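Local coordinates for proline iminopeptidase-related protein (Thermus thermophilus, PDB 2YYS) that is of unknown function but belongs to the peptidase S33 family of alpha/beta hydrolases and may have peptidase activity, at residues L28-G33 and G98-G103; G105-L110 and P127-P132; D149-L154 and L205-Y210; L214-R219 and R242-I247. All blocks are in the same frame, centred on the assembly; numbering follows the deposited sequence.

Interaction 1 of 4, residues L28-G33 and G98-G103; sequences LFVLHG and GLLAHG
Leu100 O receives the backbone N-H of Leu31 in an almost straight bond, Leu31 N to Leu100 O 2.8 Å at 169°, and the CA-H of Val30 reaches the same oxygen. The strands run parallel, their axes coming within 4.5 Å, Leu28 pairing with Gly98 and Leu31 with Ala101. Phe29 bonds in both directions, its N to Gly98 O and its O from Leu100 N, while the last rung, His102 N to Leu31 O at 3.1 Å, is longer and more bent. Leu28 lays CD2 against Gly98 CA at 3.7 Å, a place a side chain on Gly98 would have to share. On that face Leu100, its CG swung beside the backbone N (chi1 -51°), brings CD1 to Val30 CG2 at 4.1 Å. On the other face Leu31 CD1 meets Leu99 CD2 at 3.9 Å, and both residues are covered by helix 105-115. Beyond the last rung one water links the two segments, 3.0 Å from Gly33 N, whose N-H it accepts, and 2.8 Å from His102 ND1, in the imidazole plane; His102 NE2 bonds to His255 O. The two strands belong to the central sheet of the alpha/beta hydrolase fold: His32-Gly33 probably opens the loop that shapes the oxyanion hole in S33 relatives, and Gly103, with its positive phi of 60°, probably stands where they carry the nucleophile-elbow serine.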
loop_
_atom_site.group_PDB
_atom_site.type_symbol
_atom_site.label_atom_id
_atom_site.label_comp_id
_atom_site.label_asym_id
_atom_site.label_seq_id
_atom_site.Cartn_x
_atom_site.Cartn_y
_atom_site.Cartn_z
ATOM N N LEU A 28 13.934 2.340 -4.869
ATOM C CA LEU A 28 12.720 1.933 -4.158
ATOM C C LEU A 28 11.537 2.012 -5.082
ATOM O O LEU A 28 11.378 3.011 -5.784
ATOM C CB LEU A 28 12.451 2.866 -2.972
ATOM C CG LEU A 28 13.561 2.890 -1.938
ATOM C CD1 LEU A 28 13.357 4.013 -0.954
ATOM C CD2 LEU A 28 13.614 1.543 -1.219
ATOM N N PHE A 29 10.711 0.967 -5.078
ATOM C CA PHE A 29 9.455 0.956 -5.795
ATOM C C PHE A 29 8.309 1.143 -4.810
ATOM O O PHE A 29 8.306 0.548 -3.728
ATOM C CB PHE A 29 9.313 -0.350 -6.577
ATOM C CG PHE A 29 10.121 -0.366 -7.840
ATOM C CD1 PHE A 29 9.513 -0.317 -9.069
ATOM C CD2 PHE A 29 11.501 -0.361 -7.786
ATOM C CE1 PHE A 29 10.265 -0.305 -10.234
ATOM C CE2 PHE A 29 12.255 -0.345 -8.949
ATOM C CZ PHE A 29 11.637 -0.307 -10.166
ATOM N N VAL A 30 7.340 1.975 -5.185
ATOM C CA VAL A 30 6.237 2.324 -4.297
ATOM C C VAL A 30 4.991 1.595 -4.749
ATOM O O VAL A 30 4.609 1.664 -5.916
ATOM C CB VAL A 30 6.008 3.835 -4.261
ATOM C CG1 VAL A 30 4.846 4.218 -3.324
ATOM C CG2 VAL A 30 7.268 4.514 -3.801
ATOM N N LEU A 31 4.384 0.865 -3.817
ATOM C CA LEU A 31 3.178 0.096 -4.082
ATOM C C LEU A 31 1.991 0.703 -3.318
ATOM O O LEU A 31 1.859 0.521 -2.101
ATOM C CB LEU A 31 3.409 -1.371 -3.704
ATOM C CG LEU A 31 4.348 -2.127 -4.655
ATOM C CD1 LEU A 31 4.830 -3.440 -4.044
ATOM C CD2 LEU A 31 3.655 -2.390 -5.988
ATOM N N HIS A 32 1.137 1.441 -4.023
ATOM C CA HIS A 32 -0.051 2.034 -3.404
ATOM C C HIS A 32 -1.109 0.962 -3.090
ATOM O O HIS A 32 -1.009 -0.198 -3.516
ATOM C CB HIS A 32 -0.667 3.115 -4.302
ATOM C CG HIS A 32 -1.307 2.559 -5.529
ATOM N ND1 HIS A 32 -0.730 2.652 -6.776
ATOM C CD2 HIS A 32 -2.447 1.856 -5.693
ATOM C CE1 HIS A 32 -1.502 2.041 -7.654
ATOM N NE2 HIS A 32 -2.551 1.549 -7.024
ATOM N N GLY A 33 -2.150 1.391 -2.394
ATOM C CA GLY A 33 -3.202 0.509 -1.937
ATOM C C GLY A 33 -4.448 0.618 -2.786
ATOM O O GLY A 33 -4.409 1.127 -3.889
ATOM N N GLY A 98 14.459 -1.916 -3.142
ATOM C CA GLY A 98 13.543 -2.078 -2.021
ATOM C C GLY A 98 12.118 -1.686 -2.370
ATOM O O GLY A 98 11.826 -1.211 -3.475
ATOM N N LEU A 99 11.228 -1.893 -1.411
ATOM C CA LEU A 99 9.815 -1.618 -1.587
ATOM C C LEU A 99 9.278 -0.756 -0.454
ATOM O O LEU A 99 9.631 -0.950 0.705
ATOM C CB LEU A 99 9.041 -2.924 -1.617
ATOM C CG LEU A 99 9.388 -3.872 -2.763
ATOM C CD1 LEU A 99 8.997 -5.283 -2.424
ATOM C CD2 LEU A 99 8.693 -3.456 -4.028
ATOM N N LEU A 100 8.420 0.192 -0.815
ATOM C CA LEU A 100 7.566 0.917 0.113
ATOM C C LEU A 100 6.136 0.602 -0.274
ATOM O O LEU A 100 5.757 0.821 -1.423
ATOM C CB LEU A 100 7.787 2.422 0.004
ATOM C CG LEU A 100 9.209 2.955 0.068
ATOM C CD1 LEU A 100 9.190 4.469 -0.126
ATOM C CD2 LEU A 100 9.884 2.606 1.379
ATOM N N ALA A 101 5.344 0.095 0.672
ATOM C CA ALA A 101 3.957 -0.283 0.423
ATOM C C ALA A 101 2.999 0.392 1.395
ATOM O O ALA A 101 3.369 0.709 2.526
ATOM C CB ALA A 101 3.797 -1.787 0.535
ATOM N N HIS A 102 1.756 0.577 0.961
ATOM C CA HIS A 102 0.708 1.132 1.797
ATOM C C HIS A 102 -0.592 0.349 1.596
ATOM O O HIS A 102 -0.997 0.074 0.471
ATOM C CB HIS A 102 0.502 2.607 1.467
ATOM C CG HIS A 102 -0.511 3.282 2.336
ATOM N ND1 HIS A 102 -1.652 3.858 1.828
ATOM C CD2 HIS A 102 -0.557 3.472 3.677
ATOM C CE1 HIS A 102 -2.356 4.379 2.817
ATOM N NE2 HIS A 102 -1.709 4.167 3.949
ATOM N N GLY A 103 -1.243 -0.017 2.696
ATOM C CA GLY A 103 -2.507 -0.731 2.638
ATOM C C GLY A 103 -2.376 -2.060 1.920
ATOM O O GLY A 103 -1.484 -2.846 2.243
HETATM O O HOH W 1 -2.222 3.968 -0.957
#

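Interaction 2 of 4, residues G105-L110 and P127-P132; sequences GAVVAL and PWVNFP
Helix 105-115, which follows the probable nucleophile-elbow position of the alpha/beta hydrolase fold, packs beside residues 127-129 of the loop after strand 119-125. The contact is buried and made by side chains of the first turns of the helix. Ala106 points its methyl at the loop, CB resting 3.6 Å from Pro127 CB and almost as near to Pro127 CA. One turn on, Leu110 reaches across with CD1 to Val129 CG1 at 4.3 Å, and its other methyl, CD2, packs on Leu243. The indole of Trp128 turns away from the helix: its NE1 bonds to Thr231 OG1 and its ring meets that of His255, while its backbone N is joined to Gly103 at the probable elbow position. Asn130 then starts helix 131-141 as N-cap, OD1 accepting from Trp133 N. Between these points Val107 meets the loop. Its CG1 is anti to the backbone N (chi1 174°), which leaves CG2 beside that N and facing the chain opposite; CG2 stands 4.1 Å from Val129 CA and presses on the peptide oxygen before it, 3.3 Å from Trp128 O.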
loop_
_atom_site.group_PDB
_atom_site.type_symbol
_atom_site.label_atom_id
_atom_site.label_comp_id
_atom_site.label_asym_id
_atom_site.label_seq_id
_atom_site.Cartn_x
_atom_site.Cartn_y
_atom_site.Cartn_z
ATOM N N GLY A 105 -1.214 -2.572 -0.900
ATOM C CA GLY A 105 0.130 -2.639 -1.432
ATOM C C GLY A 105 1.011 -3.646 -0.710
ATOM O O GLY A 105 1.908 -4.223 -1.319
ATOM N N ALA A 106 0.774 -3.830 0.590
ATOM C CA ALA A 106 1.547 -4.779 1.390
ATOM C C ALA A 106 1.507 -6.199 0.847
ATOM O O ALA A 106 2.524 -6.860 0.839
ATOM C CB ALA A 106 1.088 -4.780 2.831
ATOM N N VAL A 107 0.334 -6.681 0.439
ATOM C CA VAL A 107 0.230 -8.037 -0.112
ATOM C C VAL A 107 1.077 -8.152 -1.365
ATOM O O VAL A 107 1.748 -9.169 -1.578
ATOM C CB VAL A 107 -1.229 -8.450 -0.437
ATOM C CG1 VAL A 107 -1.280 -9.804 -1.155
ATOM C CG2 VAL A 107 -2.031 -8.545 0.827
ATOM N N VAL A 108 1.043 -7.114 -2.196
ATOM C CA VAL A 108 1.823 -7.121 -3.414
ATOM C C VAL A 108 3.309 -7.131 -3.056
ATOM O O VAL A 108 4.065 -7.899 -3.621
ATOM C CB VAL A 108 1.496 -5.923 -4.342
ATOM C CG1 VAL A 108 2.329 -5.985 -5.608
ATOM C CG2 VAL A 108 -0.003 -5.899 -4.691
ATOM N N ALA A 109 3.719 -6.293 -2.111
ATOM C CA ALA A 109 5.122 -6.219 -1.692
ATOM C C ALA A 109 5.643 -7.543 -1.116
ATOM O O ALA A 109 6.740 -7.969 -1.431
ATOM C CB ALA A 109 5.303 -5.120 -0.671
ATOM N N LEU A 110 4.843 -8.178 -0.271
ATOM C CA LEU A 110 5.215 -9.457 0.325
ATOM C C LEU A 110 5.318 -10.560 -0.723
ATOM O O LEU A 110 6.220 -11.379 -0.659
ATOM C CB LEU A 110 4.227 -9.847 1.424
ATOM C CG LEU A 110 4.335 -8.902 2.620
ATOM C CD1 LEU A 110 3.065 -8.907 3.440
ATOM C CD2 LEU A 110 5.534 -9.267 3.475
ATOM N N PRO A 127 -0.286 -1.923 6.683
ATOM C CA PRO A 127 -0.514 -3.095 5.836
ATOM C C PRO A 127 -1.929 -3.649 5.983
ATOM O O PRO A 127 -2.480 -3.669 7.096
ATOM C CB PRO A 127 0.514 -4.097 6.354
ATOM C CG PRO A 127 0.694 -3.691 7.814
ATOM C CD PRO A 127 0.685 -2.190 7.757
ATOM N N TRP A 128 -2.506 -4.046 4.851
ATOM C CA TRP A 128 -3.737 -4.833 4.792
ATOM C C TRP A 128 -3.355 -6.225 4.293
ATOM O O TRP A 128 -2.825 -6.366 3.186
ATOM C CB TRP A 128 -4.762 -4.250 3.803
ATOM C CG TRP A 128 -5.339 -2.904 4.139
ATOM C CD1 TRP A 128 -4.997 -2.094 5.182
ATOM C CD2 TRP A 128 -6.372 -2.212 3.421
ATOM N NE1 TRP A 128 -5.740 -0.942 5.147
ATOM C CE2 TRP A 128 -6.591 -0.986 4.077
ATOM C CE3 TRP A 128 -7.128 -2.501 2.280
ATOM C CZ2 TRP A 128 -7.531 -0.059 3.640
ATOM C CZ3 TRP A 128 -8.062 -1.581 1.844
ATOM C CH2 TRP A 128 -8.258 -0.374 2.525
ATOM N N VAL A 129 -3.622 -7.246 5.098
ATOM C CA VAL A 129 -3.380 -8.615 4.674
ATOM C C VAL A 129 -4.566 -9.556 4.875
ATOM O O VAL A 129 -4.645 -10.582 4.220
ATOM C CB VAL A 129 -2.162 -9.220 5.392
ATOM C CG1 VAL A 129 -0.902 -8.401 5.117
ATOM C CG2 VAL A 129 -2.403 -9.328 6.877
ATOM N N ASN A 130 -5.455 -9.220 5.802
ATOM C CA ASN A 130 -6.572 -10.068 6.168
ATOM C C ASN A 130 -7.863 -9.325 5.869
ATOM O O ASN A 130 -8.312 -8.501 6.656
ATOM C CB ASN A 130 -6.497 -10.460 7.655
ATOM C CG ASN A 130 -7.548 -11.505 8.034
ATOM O OD1 ASN A 130 -8.556 -11.641 7.357
ATOM N ND2 ASN A 130 -7.306 -12.244 9.118
ATOM N N PHE A 131 -8.450 -9.617 4.713
ATOM C CA PHE A 131 -9.665 -8.942 4.285
ATOM C C PHE A 131 -10.919 -9.377 5.045
ATOM O O PHE A 131 -11.758 -8.530 5.332
ATOM C CB PHE A 131 -9.842 -9.038 2.768
ATOM C CG PHE A 131 -9.003 -8.045 2.022
ATOM C CD1 PHE A 131 -9.525 -6.804 1.667
ATOM C CD2 PHE A 131 -7.680 -8.320 1.726
ATOM C CE1 PHE A 131 -8.746 -5.865 1.004
ATOM C CE2 PHE A 131 -6.892 -7.379 1.068
ATOM C CZ PHE A 131 -7.432 -6.151 0.706
ATOM N N PRO A 132 -11.088 -10.662 5.363
ATOM C CA PRO A 132 -12.163 -11.038 6.288
ATOM C C PRO A 132 -12.133 -10.246 7.588
ATOM O O PRO A 132 -13.181 -9.878 8.068
ATOM C CB PRO A 132 -11.920 -12.532 6.538
ATOM C CG PRO A 132 -11.323 -13.003 5.238
ATOM C CD PRO A 132 -10.396 -11.846 4.832
#

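Interaction 3 of 4, residues D149-L154 and L205-Y210; sequences DPEENL and LWRLDY
Glu151 turns CG anti to its carbonyl carbon (chi1 -64°) and runs on extended past it, while Arg207 bends at chi3 (-54°), and the two charged ends come together. Arg207 NH1 donates to Glu151 OE1 at 3.0 Å, a salt bridge in which the oxygen lies in the guanidinium plane but the nitrogen reaches its syn side from well out of the carboxylate plane. The second oxygen works through a water, 2.9 Å from Glu151 OE2 and 3.1 Å from Trp206 N, which donates to the former and accepts from the latter. Were Glu151 an alanine, Arg207 would probably lose its charge partner here and that water one of its acceptors. The contact joins helix 150-160 to the 3-10 turn 205-207 within the mainly helical cap inserted in the alpha/beta hydrolase fold. Here Trp206 lies between helices: Leu154 sets CD2 over its five-membered ring, 9° off the normal, in a CH-pi contact with CD2 3.6 Å from Trp206 NE1, and Phe131 of helix 131-141 meets the indole edge-to-face. Pro150, first residue of the helix and next to its N-cap Asp149, puts CB 3.5 Å from Trp206 O.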
loop_
_atom_site.group_PDB
_atom_site.type_symbol
_atom_site.label_atom_id
_atom_site.label_comp_id
_atom_site.label_asym_id
_atom_site.label_seq_id
_atom_site.Cartn_x
_atom_site.Cartn_y
_atom_site.Cartn_z
ATOM N N ASP A 149 -19.244 -15.054 7.318
ATOM C CA ASP A 149 -18.979 -14.851 5.899
ATOM C C ASP A 149 -18.554 -13.389 5.639
ATOM O O ASP A 149 -19.339 -12.470 5.852
ATOM C CB ASP A 149 -20.225 -15.217 5.098
ATOM C CG ASP A 149 -20.011 -15.131 3.603
ATOM O OD1 ASP A 149 -19.288 -14.239 3.126
ATOM O OD2 ASP A 149 -20.548 -15.917 2.807
ATOM N N PRO A 150 -17.319 -13.176 5.184
ATOM C CA PRO A 150 -16.793 -11.812 5.020
ATOM C C PRO A 150 -17.494 -10.960 3.962
ATOM O O PRO A 150 -17.638 -9.763 4.170
ATOM C CB PRO A 150 -15.323 -12.040 4.654
ATOM C CG PRO A 150 -15.238 -13.445 4.151
ATOM C CD PRO A 150 -16.327 -14.205 4.815
ATOM N N GLU A 151 -17.918 -11.558 2.852
ATOM C CA GLU A 151 -18.627 -10.814 1.812
ATOM C C GLU A 151 -20.022 -10.399 2.274
ATOM O O GLU A 151 -20.509 -9.349 1.874
ATOM C CB GLU A 151 -18.667 -11.623 0.506
ATOM C CG GLU A 151 -17.262 -11.842 -0.068
ATOM C CD GLU A 151 -17.229 -12.680 -1.341
ATOM O OE1 GLU A 151 -17.593 -13.877 -1.297
ATOM O OE2 GLU A 151 -16.792 -12.151 -2.379
ATOM N N GLU A 152 -20.638 -11.208 3.138
ATOM C CA GLU A 152 -21.903 -10.852 3.790
ATOM C C GLU A 152 -21.706 -9.718 4.812
ATOM O O GLU A 152 -22.575 -8.871 4.983
ATOM C CB GLU A 152 -22.527 -12.083 4.483
ATOM C CG GLU A 152 -23.983 -12.378 4.114
ATOM C CD GLU A 152 -24.714 -13.223 5.167
ATOM O OE1 GLU A 152 -24.091 -14.160 5.740
ATOM O OE2 GLU A 152 -25.918 -12.949 5.421
ATOM N N ASN A 153 -20.569 -9.701 5.500
ATOM C CA ASN A 153 -20.279 -8.603 6.421
ATOM C C ASN A 153 -20.209 -7.295 5.669
ATOM O O ASN A 153 -20.776 -6.301 6.098
ATOM C CB ASN A 153 -18.972 -8.842 7.177
ATOM C CG ASN A 153 -19.160 -9.733 8.368
ATOM O OD1 ASN A 153 -18.267 -10.485 8.740
ATOM N ND2 ASN A 153 -20.333 -9.662 8.975
ATOM N N LEU A 154 -19.526 -7.314 4.531
ATOM C CA LEU A 154 -19.401 -6.141 3.686
ATOM C C LEU A 154 -20.769 -5.670 3.187
ATOM O O LEU A 154 -21.105 -4.493 3.301
ATOM C CB LEU A 154 -18.492 -6.464 2.508
ATOM C CG LEU A 154 -18.113 -5.312 1.584
ATOM C CD1 LEU A 154 -17.244 -4.269 2.293
ATOM C CD2 LEU A 154 -17.392 -5.884 0.375
ATOM N N LEU A 205 -11.655 -10.866 -3.544
ATOM C CA LEU A 205 -10.661 -10.177 -2.716
ATOM C C LEU A 205 -11.040 -10.161 -1.238
ATOM O O LEU A 205 -10.185 -10.307 -0.383
ATOM C CB LEU A 205 -10.460 -8.729 -3.174
ATOM C CG LEU A 205 -9.430 -7.909 -2.364
ATOM C CD1 LEU A 205 -8.030 -8.440 -2.575
ATOM C CD2 LEU A 205 -9.478 -6.449 -2.739
ATOM N N TRP A 206 -12.315 -9.976 -0.948
ATOM C CA TRP A 206 -12.776 -9.945 0.438
ATOM C C TRP A 206 -12.692 -11.276 1.193
ATOM O O TRP A 206 -12.803 -11.289 2.416
ATOM C CB TRP A 206 -14.172 -9.333 0.514
ATOM C CG TRP A 206 -14.074 -7.891 0.272
ATOM C CD1 TRP A 206 -14.234 -7.247 -0.917
ATOM C CD2 TRP A 206 -13.710 -6.894 1.222
ATOM N NE1 TRP A 206 -14.015 -5.900 -0.762
ATOM C CE2 TRP A 206 -13.687 -5.655 0.545
ATOM C CE3 TRP A 206 -13.399 -6.917 2.585
ATOM C CZ2 TRP A 206 -13.379 -4.451 1.188
ATOM C CZ3 TRP A 206 -13.093 -5.722 3.221
ATOM C CH2 TRP A 206 -13.084 -4.508 2.520
ATOM N N ARG A 207 -12.475 -12.373 0.473
ATOM C CA ARG A 207 -12.171 -13.662 1.100
ATOM C C ARG A 207 -10.676 -13.858 1.353
ATOM O O ARG A 207 -10.288 -14.806 2.019
ATOM C CB ARG A 207 -12.709 -14.821 0.247
ATOM C CG ARG A 207 -14.223 -14.797 0.070
ATOM C CD ARG A 207 -14.796 -16.048 -0.604
ATOM N NE ARG A 207 -14.151 -16.330 -1.888
ATOM C CZ ARG A 207 -14.560 -15.879 -3.088
ATOM N NH1 ARG A 207 -15.627 -15.095 -3.212
ATOM N NH2 ARG A 207 -13.885 -16.217 -4.181
ATOM N N LEU A 208 -9.835 -12.977 0.821
ATOM C CA LEU A 208 -8.393 -13.190 0.898
ATOM C C LEU A 208 -7.852 -12.912 2.296
ATOM O O LEU A 208 -7.882 -11.779 2.770
ATOM C CB LEU A 208 -7.639 -12.338 -0.126
ATOM C CG LEU A 208 -6.109 -12.409 -0.008
ATOM C CD1 LEU A 208 -5.581 -13.835 -0.276
ATOM C CD2 LEU A 208 -5.459 -11.403 -0.943
ATOM N N ASP A 209 -7.366 -13.959 2.944
ATOM C CA ASP A 209 -6.568 -13.824 4.147
ATOM C C ASP A 209 -5.152 -14.299 3.862
ATOM O O ASP A 209 -4.874 -15.490 3.870
ATOM C CB ASP A 209 -7.179 -14.630 5.292
ATOM C CG ASP A 209 -6.383 -14.517 6.570
ATOM O OD1 ASP A 209 -5.558 -13.585 6.685
ATOM O OD2 ASP A 209 -6.523 -15.316 7.518
ATOM N N TYR A 210 -4.257 -13.346 3.625
ATOM C CA TYR A 210 -2.852 -13.617 3.352
ATOM C C TYR A 210 -2.045 -14.062 4.590
ATOM O O TYR A 210 -0.885 -14.483 4.469
ATOM C CB TYR A 210 -2.209 -12.362 2.721
ATOM C CG TYR A 210 -0.861 -12.604 2.105
ATOM C CD1 TYR A 210 -0.739 -13.326 0.923
ATOM C CD2 TYR A 210 0.301 -12.150 2.718
ATOM C CE1 TYR A 210 0.509 -13.571 0.349
ATOM C CE2 TYR A 210 1.548 -12.397 2.165
ATOM C CZ TYR A 210 1.645 -13.103 0.973
ATOM O OH TYR A 210 2.877 -13.349 0.414
HETATM O O HOH W 2 -14.749 -10.103 -2.847
#

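Interaction 4 of 4, residues L214-R219 and R242-I247; sequences LTPERR and RLRAPI
A Schellman motif ends helix 236-243, with Arg244 as its C-prime residue at a positive phi of 56°, and the loop 214-217 packs against this end. Leu243 O accepts from Glu217 N at 3.2 Å, nearly straight at 167° though tilted from the carbonyl plane. Pro216, which has no N-H to offer, sets CG over one face of the Arg244 guanidinium, toward its rim, 3.6 Å from Arg244 NE. Leu214 lays CB on Arg242 CB at 3.8 Å and CD2 on Leu243 CD2 at 4.0 Å; a water joins Leu214 O to Arg242 NH1, while Arg242 NE makes its salt bridge with Glu238. Glu217 sends its carboxylate away from the helix, bent at chi2 (53°), to be gripped side-on by Arg219: NE reaches Glu217 OE2 at 3.0 Å, NH1 donates to OE1, and Arg219 N adds a bond to the anti lone pair of OE2. With a glutamine in place of Glu217 the carboxylate charge is gone, and Arg219 would probably be held less firmly. Arg219 also bonds to Leu113 O and Ala119 O around the end of helix 105-115, whose Leu110 covers Leu214 and Leu243, while Leu243 rests on Leu221 of strand 221-226.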
loop_
_atom_site.group_PDB
_atom_site.type_symbol
_atom_site.label_atom_id
_atom_site.label_comp_id
_atom_site.label_asym_id
_atom_site.label_seq_id
_atom_site.Cartn_x
_atom_site.Cartn_y
_atom_site.Cartn_z
ATOM N N LEU A 214 2.527 -15.468 5.753
ATOM C CA LEU A 214 3.521 -14.686 6.491
ATOM C C LEU A 214 4.442 -15.583 7.336
ATOM O O LEU A 214 3.992 -16.246 8.271
ATOM C CB LEU A 214 2.833 -13.696 7.422
ATOM C CG LEU A 214 1.810 -12.743 6.815
ATOM C CD1 LEU A 214 1.097 -12.007 7.952
ATOM C CD2 LEU A 214 2.482 -11.777 5.848
ATOM N N THR A 215 5.727 -15.588 7.006
ATOM C CA THR A 215 6.729 -16.306 7.784
ATOM C C THR A 215 7.963 -15.417 7.950
ATOM O O THR A 215 8.081 -14.401 7.262
ATOM C CB THR A 215 7.135 -17.623 7.078
ATOM O OG1 THR A 215 7.699 -17.320 5.807
ATOM C CG2 THR A 215 5.925 -18.493 6.749
ATOM N N PRO A 216 8.868 -15.772 8.867
ATOM C CA PRO A 216 10.029 -14.922 9.146
ATOM C C PRO A 216 10.844 -14.577 7.906
ATOM O O PRO A 216 11.187 -15.433 7.096
ATOM C CB PRO A 216 10.822 -15.737 10.168
ATOM C CG PRO A 216 9.758 -16.517 10.884
ATOM C CD PRO A 216 8.839 -16.944 9.760
ATOM N N GLU A 217 11.107 -13.288 7.753
ATOM C CA GLU A 217 11.817 -12.768 6.598
ATOM C C GLU A 217 13.222 -12.360 7.013
ATOM O O GLU A 217 13.413 -11.508 7.898
ATOM C CB GLU A 217 11.064 -11.562 6.010
ATOM C CG GLU A 217 11.764 -10.891 4.829
ATOM C CD GLU A 217 12.130 -11.866 3.739
ATOM O OE1 GLU A 217 11.211 -12.453 3.151
ATOM O OE2 GLU A 217 13.336 -12.080 3.485
ATOM N N ARG A 218 14.196 -12.955 6.339
ATOM C CA ARG A 218 15.607 -12.661 6.539
ATOM C C ARG A 218 15.955 -11.224 6.150
ATOM O O ARG A 218 16.663 -10.539 6.869
ATOM C CB ARG A 218 16.418 -13.620 5.667
ATOM C CG ARG A 218 17.908 -13.402 5.706
ATOM C CD ARG A 218 18.692 -14.680 5.498
ATOM N NE ARG A 218 20.121 -14.453 5.272
ATOM C CZ ARG A 218 21.006 -14.010 6.181
ATOM N NH1 ARG A 218 20.644 -13.706 7.430
ATOM N NH2 ARG A 218 22.283 -13.877 5.828
ATOM N N ARG A 219 15.476 -10.785 4.991
ATOM C CA ARG A 219 15.697 -9.417 4.535
ATOM C C ARG A 219 15.040 -8.413 5.479
ATOM O O ARG A 219 14.063 -8.725 6.142
ATOM C CB ARG A 219 15.156 -9.218 3.114
ATOM C CG ARG A 219 16.015 -9.846 2.010
ATOM C CD ARG A 219 15.270 -10.029 0.698
ATOM N NE ARG A 219 14.192 -10.995 0.863
ATOM C CZ ARG A 219 13.464 -11.520 -0.107
ATOM N NH1 ARG A 219 12.531 -12.406 0.207
ATOM N NH2 ARG A 219 13.643 -11.174 -1.381
ATOM N N ARG A 242 4.560 -12.398 12.845
ATOM C CA ARG A 242 4.776 -13.531 11.936
ATOM C C ARG A 242 5.990 -13.325 11.011
ATOM O O ARG A 242 6.729 -14.272 10.730
ATOM C CB ARG A 242 3.501 -13.819 11.136
ATOM C CG ARG A 242 2.378 -14.336 12.007
ATOM C CD ARG A 242 0.987 -14.070 11.488
ATOM N NE ARG A 242 0.020 -14.541 12.466
ATOM C CZ ARG A 242 -0.347 -15.810 12.637
ATOM N NH1 ARG A 242 0.135 -16.767 11.856
ATOM N NH2 ARG A 242 -1.224 -16.122 13.580
ATOM N N LEU A 243 6.210 -12.080 10.581
ATOM C CA LEU A 243 7.344 -11.721 9.731
ATOM C C LEU A 243 8.626 -11.511 10.536
ATOM O O LEU A 243 9.717 -11.480 9.971
ATOM C CB LEU A 243 7.035 -10.438 8.948
ATOM C CG LEU A 243 5.914 -10.496 7.920
ATOM C CD1 LEU A 243 5.609 -9.097 7.407
ATOM C CD2 LEU A 243 6.310 -11.411 6.765
ATOM N N ARG A 244 8.470 -11.394 11.852
ATOM C CA ARG A 244 9.533 -11.024 12.777
ATOM C C ARG A 244 10.143 -9.694 12.355
ATOM O O ARG A 244 11.336 -9.543 12.290
ATOM C CB ARG A 244 10.583 -12.135 12.917
ATOM C CG ARG A 244 10.025 -13.357 13.629
ATOM C CD ARG A 244 10.994 -14.501 13.842
ATOM N NE ARG A 244 10.266 -15.651 14.364
ATOM C CZ ARG A 244 10.793 -16.828 14.665
ATOM N NH1 ARG A 244 10.003 -17.776 15.150
ATOM N NH2 ARG A 244 12.082 -17.073 14.471
ATOM N N ALA A 245 9.268 -8.741 12.064
ATOM C CA ALA A 245 9.653 -7.397 11.677
ATOM C C ALA A 245 9.386 -6.426 12.825
ATOM O O ALA A 245 8.357 -6.510 13.480
ATOM C CB ALA A 245 8.841 -6.983 10.477
ATOM N N PRO A 246 10.285 -5.485 13.066
ATOM C CA PRO A 246 9.957 -4.400 13.988
ATOM C C PRO A 246 8.680 -3.670 13.548
ATOM O O PRO A 246 8.393 -3.519 12.351
ATOM C CB PRO A 246 11.180 -3.489 13.917
ATOM C CG PRO A 246 12.294 -4.389 13.434
ATOM C CD PRO A 246 11.652 -5.375 12.529
ATOM N N ILE A 247 7.895 -3.269 14.534
ATOM C CA ILE A 247 6.684 -2.501 14.304
ATOM C C ILE A 247 6.765 -1.220 15.118
ATOM O O ILE A 247 7.230 -1.236 16.255
ATOM C CB ILE A 247 5.413 -3.312 14.668
ATOM C CG1 ILE A 247 4.167 -2.501 14.317
ATOM C CG2 ILE A 247 5.420 -3.781 16.164
ATOM C CD1 ILE A 247 2.890 -3.290 14.326
HETATM O O HOH W 3 1.402 -16.743 9.373
HETATM O O HOH W 4 11.653 -9.529 8.990
#

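The four contacts follow one another along the chain; none nests in or crosses another. Interaction 1 closes a 64-residue loop holding strand 54-58 and helix 78-91 and sets two neighbouring strands of the sheet side by side. Interaction 2 begins two residues later and spans strand 119-125, packing helix 105-115, whose Ala106 and Ala109 rest on the strands of interaction 1, beside the entry to the cap. Interaction 3 closes a mainly helical excursion without strands, and backbone bonds from 208-210 to 129-131 join it to interaction 2. Interaction 4 starts soon after, spans strand 221-226, and returns to interaction 2 through Leu110, tying together the loop before strand 221-226 and the end of helix 236-243.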